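Local coordinates for plasmodesmata-located protein 8 (PDB 6GRF) that probably modulates cell-to-cell trafficking at plasmodesmata, displaying a tandem DUF26 ectodomain on the outside of the cell membrane, at residues L154-S159 with E165-C170; D144-L149 with E185-L190; G172-S177 with L204-A209; Y136-R141 with S196-E201; E150-G155 with A181-S186. One frame throughout, in Å; residues are numbered along the deposited sequence.

All five contacts lie in the second DUF26 domain, where two helices pack on one face of a five-stranded antiparallel sheet. Contact 1 is backbone pairing at the outer strand of that sheet, with side chains partly on the surface. Contact 2 is buried and wholly apolar, joining the two helices to each other; contact 5 continues the same interface into the loop after helix 136-149, where a tight aliphatic touch gives way to a water bridge. Contact 3, also buried, combines a carboxylate-amide hydrogen bond with leucine packing and lies about 23 Å from contact 4, centre to centre. Contact 4, partly buried, sets two phenylalanine rings of helix 136-149 against main-chain atoms before strand 199-204.

Contact 1 (L154-S159 with E165-C170)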
# COMPACT_ATOMS: atom_id res chain seq x y z
N LEU A 154 -6.67 -9.99 -8.64
CA LEU A 154 -5.20 -10.04 -8.57
C LEU A 154 -4.66 -8.73 -9.13
O LEU A 154 -5.18 -8.21 -10.11
CB LEU A 154 -4.65 -11.17 -9.44
CG LEU A 154 -5.14 -12.57 -9.12
CD1 LEU A 154 -4.93 -13.49 -10.32
CD2 LEU A 154 -4.44 -13.11 -7.89
N GLY A 155 -3.57 -8.25 -8.54
CA GLY A 155 -2.78 -7.17 -9.11
C GLY A 155 -3.52 -5.84 -9.07
O GLY A 155 -3.99 -5.42 -8.01
N TYR A 156 -3.64 -5.20 -10.24
CA TYR A 156 -4.08 -3.83 -10.34
C TYR A 156 -5.15 -3.75 -11.43
O TYR A 156 -5.28 -4.66 -12.27
CB TYR A 156 -2.89 -2.91 -10.64
CG TYR A 156 -2.43 -2.92 -12.09
CD1 TYR A 156 -1.61 -3.93 -12.57
CD2 TYR A 156 -2.84 -1.95 -12.98
CE1 TYR A 156 -1.20 -3.96 -13.90
CE2 TYR A 156 -2.44 -1.96 -14.30
CZ TYR A 156 -1.62 -2.98 -14.76
OH TYR A 156 -1.23 -2.99 -16.07
N LYS A 157 -5.92 -2.66 -11.38
CA LYS A 157 -6.86 -2.29 -12.43
C LYS A 157 -6.74 -0.79 -12.66
O LYS A 157 -6.64 -0.03 -11.70
CB LYS A 157 -8.29 -2.69 -12.04
CG LYS A 157 -9.38 -2.41 -13.08
CD LYS A 157 -9.53 -3.52 -14.09
CE LYS A 157 -10.72 -3.36 -15.02
NZ LYS A 157 -10.56 -2.15 -15.87
N VAL A 158 -6.70 -0.40 -13.94
CA VAL A 158 -6.89 0.97 -14.40
C VAL A 158 -8.31 1.03 -14.97
O VAL A 158 -8.68 0.16 -15.76
CB VAL A 158 -5.87 1.35 -15.48
CG1 VAL A 158 -6.25 2.65 -16.16
CG2 VAL A 158 -4.45 1.42 -14.94
N SER A 159 -9.09 2.04 -14.57
CA SER A 159 -10.44 2.19 -15.07
C SER A 159 -10.74 3.65 -15.46
O SER A 159 -10.20 4.57 -14.89
CB SER A 159 -11.43 1.68 -14.06
OG SER A 159 -12.71 1.58 -14.66
N GLU A 165 -11.08 8.79 -14.02
CA GLU A 165 -10.07 7.74 -14.05
C GLU A 165 -9.88 7.20 -12.63
O GLU A 165 -10.04 7.94 -11.66
CB GLU A 165 -8.71 8.26 -14.54
CG GLU A 165 -8.43 8.04 -16.02
CD GLU A 165 -7.03 7.52 -16.33
OE1 GLU A 165 -6.68 6.43 -15.83
OE2 GLU A 165 -6.29 8.20 -17.07
N GLY A 166 -9.52 5.92 -12.53
CA GLY A 166 -9.30 5.24 -11.27
C GLY A 166 -8.16 4.23 -11.35
O GLY A 166 -7.82 3.77 -12.41
N TYR A 167 -7.60 3.91 -10.19
CA TYR A 167 -6.53 2.93 -10.04
C TYR A 167 -6.74 2.22 -8.70
O TYR A 167 -7.04 2.87 -7.68
CB TYR A 167 -5.15 3.58 -10.13
CG TYR A 167 -4.01 2.61 -10.10
CD1 TYR A 167 -3.55 2.08 -8.90
CD2 TYR A 167 -3.43 2.16 -11.27
CE1 TYR A 167 -2.53 1.15 -8.87
CE2 TYR A 167 -2.40 1.23 -11.26
CZ TYR A 167 -1.94 0.73 -10.05
OH TYR A 167 -0.93 -0.17 -10.02
N ALA A 168 -6.66 0.90 -8.73
CA ALA A 168 -6.68 0.09 -7.51
C ALA A 168 -5.62 -1.01 -7.60
O ALA A 168 -5.29 -1.49 -8.69
CB ALA A 168 -8.04 -0.51 -7.28
N GLN A 169 -5.10 -1.38 -6.43
CA GLN A 169 -4.01 -2.35 -6.29
C GLN A 169 -4.29 -3.14 -5.01
O GLN A 169 -4.60 -2.54 -3.98
CB GLN A 169 -2.67 -1.60 -6.27
CG GLN A 169 -1.45 -2.40 -5.83
CD GLN A 169 -0.60 -2.88 -6.98
OE1 GLN A 169 -0.54 -4.08 -7.27
NE2 GLN A 169 0.04 -1.96 -7.67
N CYS A 170 -4.26 -4.47 -5.12
CA CYS A 170 -4.20 -5.39 -3.97
C CYS A 170 -2.76 -5.82 -3.72
O CYS A 170 -2.04 -6.17 -4.66
CB CYS A 170 -5.03 -6.63 -4.20
SG CYS A 170 -6.80 -6.33 -3.97
O HOH W 1 -2.79 -9.12 -5.85
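Residues G155-S159 run antiparallel to G166-C170, the short strand axes 4.8 Å apart and 175° between their directions, with K157 facing A168 and S159 facing G166 as hydrogen-bonded pairs. K157 N reaches A168 O at 3.0 Å and A168 N answers to K157 O at 3.1 Å. Beyond them, C170 N bonds to G155 O, and a water accepts from G155 N and donates to C170 O, continuing the link past the last backbone bond. The non-hydrogen-bonded pairs Y156-Q169 and V158-Y167 put their side chains on one face. There the Y156 and Y167 rings lie nearly parallel, planes 17° apart, but are so far slid that they scarcely overlap. Y156 CG sits between its own N and carbonyl carbon (chi1 78°), which turns the ring so that CD2 comes 3.6 Å from Y167 CE2. Y156 CB lies 3.4 Å from Y167 OH. V158 CG2 comes against the same ring at 3.9 Å from Y167 CD2. The opposite face carries K157, S159 and A168. K157 curls its chain back so that NZ donates to V158 O and also forms a salt bridge with D148, whose carboxylate takes the S159 hydroxyl as well. The two segments form a beta hairpin whose 156-161 strand is the outermost of the sheet, while 164-170 pairs on its inner side with strand 207-213. L149 of helix 136-149 and L183 of helix 176-193 cover A168, and C170 is tied by a disulfide to C179 in the latter helix.

Contact 2 (D144-L149 with E185-L190)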
# COMPACT_ATOMS: atom_id res chain seq x y z
N ASP A 144 -19.31 4.09 -11.84
CA ASP A 144 -18.93 3.06 -12.81
C ASP A 144 -17.44 2.69 -12.66
O ASP A 144 -17.08 1.52 -12.75
CB ASP A 144 -19.20 3.48 -14.25
CG ASP A 144 -20.66 3.79 -14.55
OD1 ASP A 144 -21.54 3.15 -13.95
OD2 ASP A 144 -20.89 4.65 -15.41
N VAL A 145 -16.59 3.68 -12.45
CA VAL A 145 -15.15 3.47 -12.32
C VAL A 145 -14.86 2.64 -11.06
O VAL A 145 -14.13 1.65 -11.13
CB VAL A 145 -14.40 4.81 -12.34
CG1 VAL A 145 -13.02 4.72 -11.72
CG2 VAL A 145 -14.31 5.35 -13.75
N LEU A 146 -15.44 3.04 -9.93
CA LEU A 146 -15.20 2.40 -8.64
C LEU A 146 -15.76 0.98 -8.65
O LEU A 146 -15.17 0.08 -8.05
CB LEU A 146 -15.83 3.23 -7.52
CG LEU A 146 -15.14 4.56 -7.21
CD1 LEU A 146 -15.79 5.23 -6.02
CD2 LEU A 146 -13.65 4.37 -6.95
N SER A 147 -16.87 0.78 -9.36
CA SER A 147 -17.46 -0.54 -9.48
C SER A 147 -16.52 -1.49 -10.25
O SER A 147 -16.40 -2.68 -9.94
CB SER A 147 -18.81 -0.48 -10.12
OG SER A 147 -19.22 -1.79 -10.46
N ASP A 148 -15.86 -0.96 -11.28
CA ASP A 148 -14.93 -1.73 -12.09
C ASP A 148 -13.67 -2.07 -11.28
O ASP A 148 -13.18 -3.19 -11.37
CB ASP A 148 -14.60 -0.98 -13.38
CG ASP A 148 -13.73 -1.77 -14.33
OD1 ASP A 148 -13.84 -3.01 -14.36
OD2 ASP A 148 -12.92 -1.14 -15.02
N LEU A 149 -13.15 -1.11 -10.51
CA LEU A 149 -11.96 -1.28 -9.65
C LEU A 149 -12.18 -2.44 -8.66
O LEU A 149 -11.29 -3.28 -8.47
CB LEU A 149 -11.65 0.02 -8.88
CG LEU A 149 -11.17 1.22 -9.70
CD1 LEU A 149 -10.72 2.35 -8.78
CD2 LEU A 149 -10.05 0.88 -10.66
N GLU A 185 -14.18 -2.65 0.49
CA GLU A 185 -14.10 -1.75 1.63
C GLU A 185 -13.46 -0.41 1.22
O GLU A 185 -13.86 0.62 1.72
CB GLU A 185 -13.33 -2.42 2.77
CG GLU A 185 -13.21 -1.56 4.03
CD GLU A 185 -14.50 -1.38 4.80
OE1 GLU A 185 -15.51 -2.01 4.43
OE2 GLU A 185 -14.48 -0.61 5.80
N SER A 186 -12.43 -0.43 0.37
CA SER A 186 -11.77 0.80 -0.11
C SER A 186 -12.78 1.76 -0.75
O SER A 186 -12.78 2.94 -0.48
CB SER A 186 -10.71 0.50 -1.12
OG SER A 186 -9.46 0.40 -0.50
N VAL A 187 -13.58 1.20 -1.64
CA VAL A 187 -14.50 1.95 -2.46
C VAL A 187 -15.59 2.52 -1.56
O VAL A 187 -15.96 3.70 -1.69
CB VAL A 187 -15.05 1.05 -3.59
CG1 VAL A 187 -16.39 1.54 -4.15
CG2 VAL A 187 -14.01 0.92 -4.69
N GLY A 188 -16.10 1.68 -0.65
CA GLY A 188 -17.03 2.13 0.37
C GLY A 188 -16.49 3.36 1.09
O GLY A 188 -17.21 4.32 1.32
N LYS A 189 -15.20 3.32 1.41
CA LYS A 189 -14.55 4.37 2.16
C LYS A 189 -14.41 5.63 1.30
O LYS A 189 -14.57 6.73 1.81
CB LYS A 189 -13.17 3.93 2.64
CG LYS A 189 -13.17 2.91 3.76
CD LYS A 189 -13.72 3.44 5.05
CE LYS A 189 -13.31 2.60 6.24
NZ LYS A 189 -14.00 3.06 7.46
N LEU A 190 -14.06 5.46 0.03
CA LEU A 190 -13.92 6.57 -0.90
C LEU A 190 -15.26 7.30 -0.94
O LEU A 190 -15.31 8.51 -0.81
CB LEU A 190 -13.46 6.09 -2.29
CG LEU A 190 -11.96 5.85 -2.45
CD1 LEU A 190 -11.65 5.04 -3.70
CD2 LEU A 190 -11.19 7.15 -2.47
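L146 and V187 bring the two helices of the domain together, their CA atoms only 6.2 Å apart. The tight part is built from three aliphatic side chains. V187 spreads its two methyls against the base of L146: CG1 rests 3.8 Å from L146 CB, while CG2 lies 3.7 Å from the backbone oxygen L146 O. The two side chains slide past each other in opposite directions. L146 has CG beside its own N (chi1 -71°); CD1 continues the extended chain, and the other branch, CD2, reaches the next turn of the partner helix, where it touches L190 CD1 at 3.9 Å. L190 meets L146 at an oblique angle, and the interface is purely van der Waals in character. Packing is looser at L149, which also points at the partner helix, yet whose side chain stays 4.9 Å from segment 185-190. On this looser side E150, the residue that follows, packs against V187. S147 is directed away from the partner helix onto the surface, and the chains of E185 and K189 are partly exposed. Beneath the contact lies the antiparallel sheet on which both helices rest: V145 and L149 pack down on strand 156-161 at its edge, whereas L190 meets A200 and V202 of strand 199-204 and A209 and Y211 of strand 207-213.

Contact 3 (G172-S177 with L204-A209)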
# COMPACT_ATOMS: atom_id res chain seq x y z
N GLY A 172 0.08 -8.37 -2.83
CA GLY A 172 0.21 -9.71 -3.42
C GLY A 172 0.12 -10.86 -2.41
O GLY A 172 0.20 -11.99 -2.84
N ASP A 173 -0.06 -10.58 -1.11
CA ASP A 173 -0.23 -11.62 -0.08
C ASP A 173 -1.70 -12.04 0.07
O ASP A 173 -1.98 -13.00 0.76
CB ASP A 173 0.37 -11.19 1.27
CG ASP A 173 -0.36 -10.07 2.01
OD1 ASP A 173 -0.82 -9.14 1.35
OD2 ASP A 173 -0.41 -10.14 3.27
N LEU A 174 -2.63 -11.37 -0.62
CA LEU A 174 -4.07 -11.64 -0.49
C LEU A 174 -4.53 -12.68 -1.51
O LEU A 174 -4.12 -12.66 -2.65
CB LEU A 174 -4.84 -10.34 -0.72
CG LEU A 174 -4.80 -9.29 0.39
CD1 LEU A 174 -5.84 -8.21 0.11
CD2 LEU A 174 -5.03 -9.90 1.76
N SER A 175 -5.47 -13.53 -1.09
CA SER A 175 -6.20 -14.38 -1.99
C SER A 175 -7.13 -13.52 -2.84
O SER A 175 -7.44 -12.40 -2.45
CB SER A 175 -6.99 -15.41 -1.22
OG SER A 175 -8.10 -14.81 -0.56
N PRO A 176 -7.60 -14.02 -4.01
CA PRO A 176 -8.60 -13.33 -4.82
C PRO A 176 -9.85 -12.86 -4.07
O PRO A 176 -10.29 -11.72 -4.24
CB PRO A 176 -9.02 -14.39 -5.85
CG PRO A 176 -7.78 -15.25 -6.01
CD PRO A 176 -7.15 -15.28 -4.63
N SER A 177 -10.45 -13.75 -3.27
CA SER A 177 -11.64 -13.44 -2.50
C SER A 177 -11.35 -12.27 -1.55
O SER A 177 -12.16 -11.34 -1.41
CB SER A 177 -12.11 -14.65 -1.74
OG SER A 177 -12.19 -15.77 -2.60
N LEU A 204 -5.84 1.02 2.56
CA LEU A 204 -6.07 0.09 3.65
C LEU A 204 -4.80 -0.74 3.84
O LEU A 204 -3.84 -0.58 3.10
CB LEU A 204 -7.27 -0.80 3.31
CG LEU A 204 -8.54 -0.05 2.91
CD1 LEU A 204 -9.70 -1.01 2.78
CD2 LEU A 204 -8.86 1.06 3.90
N ALA A 205 -4.81 -1.61 4.84
CA ALA A 205 -3.64 -2.42 5.20
C ALA A 205 -3.13 -3.24 4.00
O ALA A 205 -1.93 -3.35 3.82
CB ALA A 205 -3.97 -3.30 6.38
N GLN A 206 -4.04 -3.79 3.18
CA GLN A 206 -3.66 -4.79 2.16
C GLN A 206 -4.08 -4.39 0.72
O GLN A 206 -3.90 -5.18 -0.22
CB GLN A 206 -4.26 -6.14 2.54
CG GLN A 206 -3.71 -6.71 3.85
CD GLN A 206 -2.50 -7.59 3.61
OE1 GLN A 206 -1.59 -7.23 2.87
NE2 GLN A 206 -2.50 -8.76 4.23
N CYS A 207 -4.60 -3.17 0.54
CA CYS A 207 -5.01 -2.69 -0.79
C CYS A 207 -5.16 -1.18 -0.77
O CYS A 207 -5.15 -0.56 0.31
CB CYS A 207 -6.31 -3.34 -1.24
SG CYS A 207 -7.75 -2.95 -0.21
N TYR A 208 -5.29 -0.58 -1.96
CA TYR A 208 -5.70 0.81 -2.07
C TYR A 208 -6.42 1.06 -3.40
O TYR A 208 -6.39 0.26 -4.32
CB TYR A 208 -4.51 1.75 -1.90
CG TYR A 208 -3.51 1.78 -3.03
CD1 TYR A 208 -2.39 0.96 -3.02
CD2 TYR A 208 -3.64 2.67 -4.08
CE1 TYR A 208 -1.43 1.03 -4.03
CE2 TYR A 208 -2.71 2.73 -5.11
CZ TYR A 208 -1.60 1.91 -5.08
OH TYR A 208 -0.67 1.98 -6.09
N ALA A 209 -7.07 2.22 -3.45
CA ALA A 209 -7.85 2.65 -4.58
C ALA A 209 -7.88 4.18 -4.60
O ALA A 209 -7.96 4.81 -3.54
CB ALA A 209 -9.24 2.07 -4.48
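The polar half of the contact is carried by D173 and Q206, whose side chains cross at about a right angle. Q206 NE2 donates to D173 OD2 at 2.7 Å, close to its own amide plane and on the syn side of the carboxylate oxygen, although 25° out of the carboxylate plane. The acid is held in reach by a first torsion of 70°, which tucks CG between the backbone N and the carbonyl carbon. Both bonded atoms have second partners: D173 OD2 accepts from G116 N, and Q206 NE2 donates to K117 O. These belong to the link between strand 105-110 and strand 122-127, so the pair is also bonded to the connection between the two sheets. Q206 itself sits in the tight turn between strands 199-204 and 207-213, beside C207, whose disulfide to C182 pins this hairpin to helix 176-193. The apolar half is L174, directed at the turn. Its CD1 rests 3.6 Å from Q206 CB, and CD2 lies 3.7 Å from Q206 NE2, the two side chains crossing obliquely. Just beyond, S175 is the N-cap of helix 176-193, its OG accepting from D178 N.

Contact 4 (Y136-R141 with S196-E201)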
# COMPACT_ATOMS: atom_id res chain seq x y z
N TYR A 136 -24.29 15.48 -11.80
CA TYR A 136 -24.72 14.12 -11.58
C TYR A 136 -23.89 13.16 -12.43
O TYR A 136 -23.61 12.07 -11.99
CB TYR A 136 -26.20 13.96 -11.92
CG TYR A 136 -26.70 12.54 -11.77
CD1 TYR A 136 -27.04 12.04 -10.53
CD2 TYR A 136 -26.81 11.70 -12.87
CE1 TYR A 136 -27.50 10.74 -10.37
CE2 TYR A 136 -27.26 10.40 -12.73
CZ TYR A 136 -27.60 9.91 -11.48
OH TYR A 136 -28.05 8.63 -11.33
N ASP A 137 -23.53 13.60 -13.64
CA ASP A 137 -22.81 12.76 -14.59
C ASP A 137 -21.44 12.36 -14.03
O ASP A 137 -21.02 11.22 -14.19
CB ASP A 137 -22.67 13.47 -15.94
CG ASP A 137 -22.02 12.58 -16.99
OD1 ASP A 137 -22.63 11.54 -17.34
OD2 ASP A 137 -20.89 12.91 -17.42
N PHE A 138 -20.74 13.31 -13.40
CA PHE A 138 -19.46 13.04 -12.78
C PHE A 138 -19.59 11.88 -11.77
O PHE A 138 -18.75 10.99 -11.74
CB PHE A 138 -18.93 14.27 -12.05
CG PHE A 138 -17.61 14.00 -11.37
CD1 PHE A 138 -16.45 13.90 -12.10
CD2 PHE A 138 -17.56 13.78 -9.99
CE1 PHE A 138 -15.24 13.63 -11.48
CE2 PHE A 138 -16.35 13.51 -9.37
CZ PHE A 138 -15.20 13.43 -10.12
N PHE A 139 -20.64 11.92 -10.95
CA PHE A 139 -20.81 10.97 -9.87
C PHE A 139 -21.23 9.60 -10.42
O PHE A 139 -20.83 8.58 -9.88
CB PHE A 139 -21.75 11.56 -8.81
CG PHE A 139 -21.07 12.66 -8.04
CD1 PHE A 139 -19.92 12.40 -7.31
CD2 PHE A 139 -21.52 13.96 -8.10
CE1 PHE A 139 -19.26 13.41 -6.63
CE2 PHE A 139 -20.86 14.98 -7.43
CZ PHE A 139 -19.73 14.70 -6.69
N LYS A 140 -22.00 9.58 -11.50
CA LYS A 140 -22.38 8.33 -12.11
C LYS A 140 -21.13 7.66 -12.73
O LYS A 140 -20.98 6.44 -12.66
CB LYS A 140 -23.48 8.53 -13.16
CG LYS A 140 -24.06 7.22 -13.68
CD LYS A 140 -25.28 7.37 -14.59
CE LYS A 140 -26.21 6.17 -14.55
NZ LYS A 140 -25.48 4.87 -14.54
N ARG A 141 -20.25 8.47 -13.33
CA ARG A 141 -19.04 7.95 -13.96
C ARG A 141 -18.08 7.45 -12.87
O ARG A 141 -17.43 6.44 -13.04
CB ARG A 141 -18.36 9.01 -14.82
CG ARG A 141 -19.22 9.59 -15.94
CD ARG A 141 -19.15 8.81 -17.23
NE ARG A 141 -19.83 9.47 -18.35
CZ ARG A 141 -20.06 8.87 -19.51
NH1 ARG A 141 -19.52 7.68 -19.75
NH2 ARG A 141 -20.83 9.44 -20.42
N SER A 196 -17.94 14.13 -2.24
CA SER A 196 -18.12 15.06 -3.38
C SER A 196 -16.79 15.42 -4.05
O SER A 196 -16.76 16.27 -4.94
CB SER A 196 -18.83 16.31 -2.93
OG SER A 196 -19.97 15.99 -2.14
N ALA A 197 -15.68 14.80 -3.63
CA ALA A 197 -14.34 15.22 -4.07
C ALA A 197 -14.12 14.89 -5.55
O ALA A 197 -14.60 13.86 -6.03
CB ALA A 197 -13.30 14.53 -3.22
N VAL A 198 -13.36 15.74 -6.24
CA VAL A 198 -13.03 15.52 -7.66
C VAL A 198 -11.99 14.40 -7.78
O VAL A 198 -11.84 13.80 -8.85
CB VAL A 198 -12.53 16.81 -8.34
CG1 VAL A 198 -11.11 17.18 -7.95
CG2 VAL A 198 -12.65 16.73 -9.85
N ALA A 199 -11.26 14.17 -6.68
CA ALA A 199 -10.19 13.22 -6.61
C ALA A 199 -10.02 12.79 -5.15
O ALA A 199 -10.09 13.62 -4.26
CB ALA A 199 -8.92 13.82 -7.15
N ALA A 200 -9.81 11.50 -4.92
CA ALA A 200 -9.54 11.00 -3.59
C ALA A 200 -8.74 9.69 -3.65
O ALA A 200 -8.70 9.05 -4.68
CB ALA A 200 -10.83 10.79 -2.85
N GLU A 201 -8.13 9.32 -2.52
CA GLU A 201 -7.37 8.08 -2.39
C GLU A 201 -7.64 7.49 -1.00
O GLU A 201 -7.73 8.21 -0.03
CB GLU A 201 -5.88 8.31 -2.67
CG GLU A 201 -5.25 9.52 -1.99
CD GLU A 201 -3.77 9.75 -2.32
OE1 GLU A 201 -3.27 9.12 -3.30
OE2 GLU A 201 -3.09 10.55 -1.60
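F138 and F139, neighbours in the first turns of helix 136-149, reach across to residues S196-V198, the backbone that leads into strand 199-204 of the DUF26 sheet. The two rings stand nearly perpendicular, planes about 83° apart: F138 CD2 lies 3.7 Å above one face of the F139 ring, offset toward its rim. Each ring then presents a different part to the other segment. F138 has CG anti to its own N (chi1 178°), which sends the ring out from the helix until its far edge meets the backbone. Two carbonyl oxygens lie near the ring plane at that edge, V198 O 3.6 Å from CZ and A197 O 3.8 Å from CE2, where the slightly positive ring hydrogens can face them. V198 adds a looser aliphatic touch through CG2, at 4.2 Å from F138 CZ. F139, with CG anti to the carbonyl carbon (chi1 -72°), reaches S196 with CE1 and CZ and is met there by main-chain atoms more than by the serine side chain. F138 is the more deeply placed of the two: its ring also meets that of Y216 and packs on V132 and on V164 of strand 164-170. A197 O is in addition bonded to the hydroxyl of Y211. F139 CZ lies 3.7 Å from S196 CA, while S196 O comes to the edge of the same ring, in its plane.

Contact 5 (E150-G155 with A181-S186); sequences ESTQLG and ACLAES
E150 and L183 owe their places to their torsions. L183 has CG beside its own N (chi1 -72°), sending CD1 out from the helix toward T152; E150 starts from a first torsion of -95°, off the staggered positions, and then runs extended, bringing its carboxylate alongside A184. The T152 contact is the tighter one. L183 CD1 lies 3.4 Å from T152 CB, nearer than carbons usually approach, with T152 CG2 at 3.9 Å as the second point of touch. CB and the methyl CG2 of the threonine together make the aliphatic contact, while OG1 turns to L149 O at the end of helix 136-149. S151 OG likewise bonds to D148 O, so two hydroxyls take up carbonyls left at the end of that helix. In the DUF26 fold this loop leads from the first helix of the domain into the edge strand 156-161, and the second helix, 176-193, lies beside it. L183 CD2 packs on A168 of strand 164-170, and the preceding C182 is joined by a disulfide to C207. Farther out, the contact turns polar and wet. E150 OE2 comes within 3.6 Å of A184 CA, and E150 CG lies over the same turn of helix. A water donates to both E150 OE2 and A184 O, 2.6 Å from each oxygen, bridging the carboxylate to the helix backbone.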
# COMPACT_ATOMS: atom_id res chain seq x y z
N GLU A 150 -13.37 -2.46 -8.06
CA GLU A 150 -13.82 -3.45 -7.07
C GLU A 150 -13.83 -4.88 -7.64
O GLU A 150 -13.99 -5.81 -6.87
CB GLU A 150 -15.28 -3.20 -6.70
CG GLU A 150 -15.51 -2.38 -5.46
CD GLU A 150 -16.99 -2.23 -5.17
OE1 GLU A 150 -17.78 -2.37 -6.11
OE2 GLU A 150 -17.35 -1.98 -4.00
N SER A 151 -13.76 -5.02 -8.97
CA SER A 151 -13.84 -6.30 -9.69
C SER A 151 -12.48 -7.01 -9.64
O SER A 151 -12.39 -8.22 -9.89
CB SER A 151 -14.36 -6.14 -11.13
OG SER A 151 -13.44 -5.50 -12.04
N THR A 152 -11.43 -6.26 -9.31
CA THR A 152 -10.08 -6.76 -9.28
C THR A 152 -9.99 -7.94 -8.30
O THR A 152 -10.58 -7.91 -7.21
CB THR A 152 -9.15 -5.60 -8.92
OG1 THR A 152 -9.50 -4.59 -9.87
CG2 THR A 152 -7.69 -5.96 -8.96
N GLN A 153 -9.27 -8.99 -8.73
CA GLN A 153 -9.00 -10.21 -7.94
C GLN A 153 -7.50 -10.36 -7.66
O GLN A 153 -7.10 -10.81 -6.59
CB GLN A 153 -9.55 -11.43 -8.67
CG GLN A 153 -11.07 -11.52 -8.66
CD GLN A 153 -11.61 -12.68 -9.46
OE1 GLN A 153 -10.90 -13.61 -9.82
NE2 GLN A 153 -12.89 -12.63 -9.75
N LEU A 154 -6.67 -9.99 -8.64
CA LEU A 154 -5.20 -10.04 -8.57
C LEU A 154 -4.66 -8.73 -9.13
O LEU A 154 -5.18 -8.21 -10.11
CB LEU A 154 -4.65 -11.17 -9.44
CG LEU A 154 -5.14 -12.57 -9.12
CD1 LEU A 154 -4.93 -13.49 -10.32
CD2 LEU A 154 -4.44 -13.11 -7.89
N GLY A 155 -3.57 -8.25 -8.54
CA GLY A 155 -2.78 -7.17 -9.11
C GLY A 155 -3.52 -5.84 -9.07
O GLY A 155 -3.99 -5.42 -8.01
N ALA A 181 -12.82 -8.29 -1.33
CA ALA A 181 -13.38 -7.75 -0.08
C ALA A 181 -12.61 -6.50 0.36
O ALA A 181 -13.21 -5.54 0.83
CB ALA A 181 -13.36 -8.82 0.99
N CYS A 182 -11.28 -6.51 0.20
CA CYS A 182 -10.46 -5.39 0.59
C CYS A 182 -10.82 -4.17 -0.27
O CYS A 182 -11.01 -3.07 0.24
CB CYS A 182 -8.98 -5.74 0.47
SG CYS A 182 -7.86 -4.52 1.22
N LEU A 183 -10.90 -4.37 -1.59
CA LEU A 183 -11.20 -3.26 -2.52
C LEU A 183 -12.64 -2.79 -2.32
O LEU A 183 -12.90 -1.60 -2.39
CB LEU A 183 -10.94 -3.70 -3.96
CG LEU A 183 -9.46 -3.84 -4.31
CD1 LEU A 183 -9.27 -4.36 -5.72
CD2 LEU A 183 -8.75 -2.52 -4.13
N ALA A 184 -13.56 -3.72 -2.03
CA ALA A 184 -14.95 -3.37 -1.72
C ALA A 184 -14.98 -2.38 -0.55
O ALA A 184 -15.66 -1.38 -0.60
CB ALA A 184 -15.78 -4.60 -1.42
N GLU A 185 -14.18 -2.65 0.49
CA GLU A 185 -14.10 -1.75 1.63
C GLU A 185 -13.46 -0.41 1.22
O GLU A 185 -13.86 0.62 1.72
CB GLU A 185 -13.33 -2.42 2.77
CG GLU A 185 -13.21 -1.56 4.03
CD GLU A 185 -14.50 -1.38 4.80
OE1 GLU A 185 -15.51 -2.01 4.43
OE2 GLU A 185 -14.48 -0.61 5.80
N SER A 186 -12.43 -0.43 0.37
CA SER A 186 -11.77 0.80 -0.11
C SER A 186 -12.78 1.76 -0.75
O SER A 186 -12.78 2.94 -0.48
CB SER A 186 -10.71 0.50 -1.12
OG SER A 186 -9.46 0.40 -0.50
O HOH W 2 -18.01 -1.08 -1.68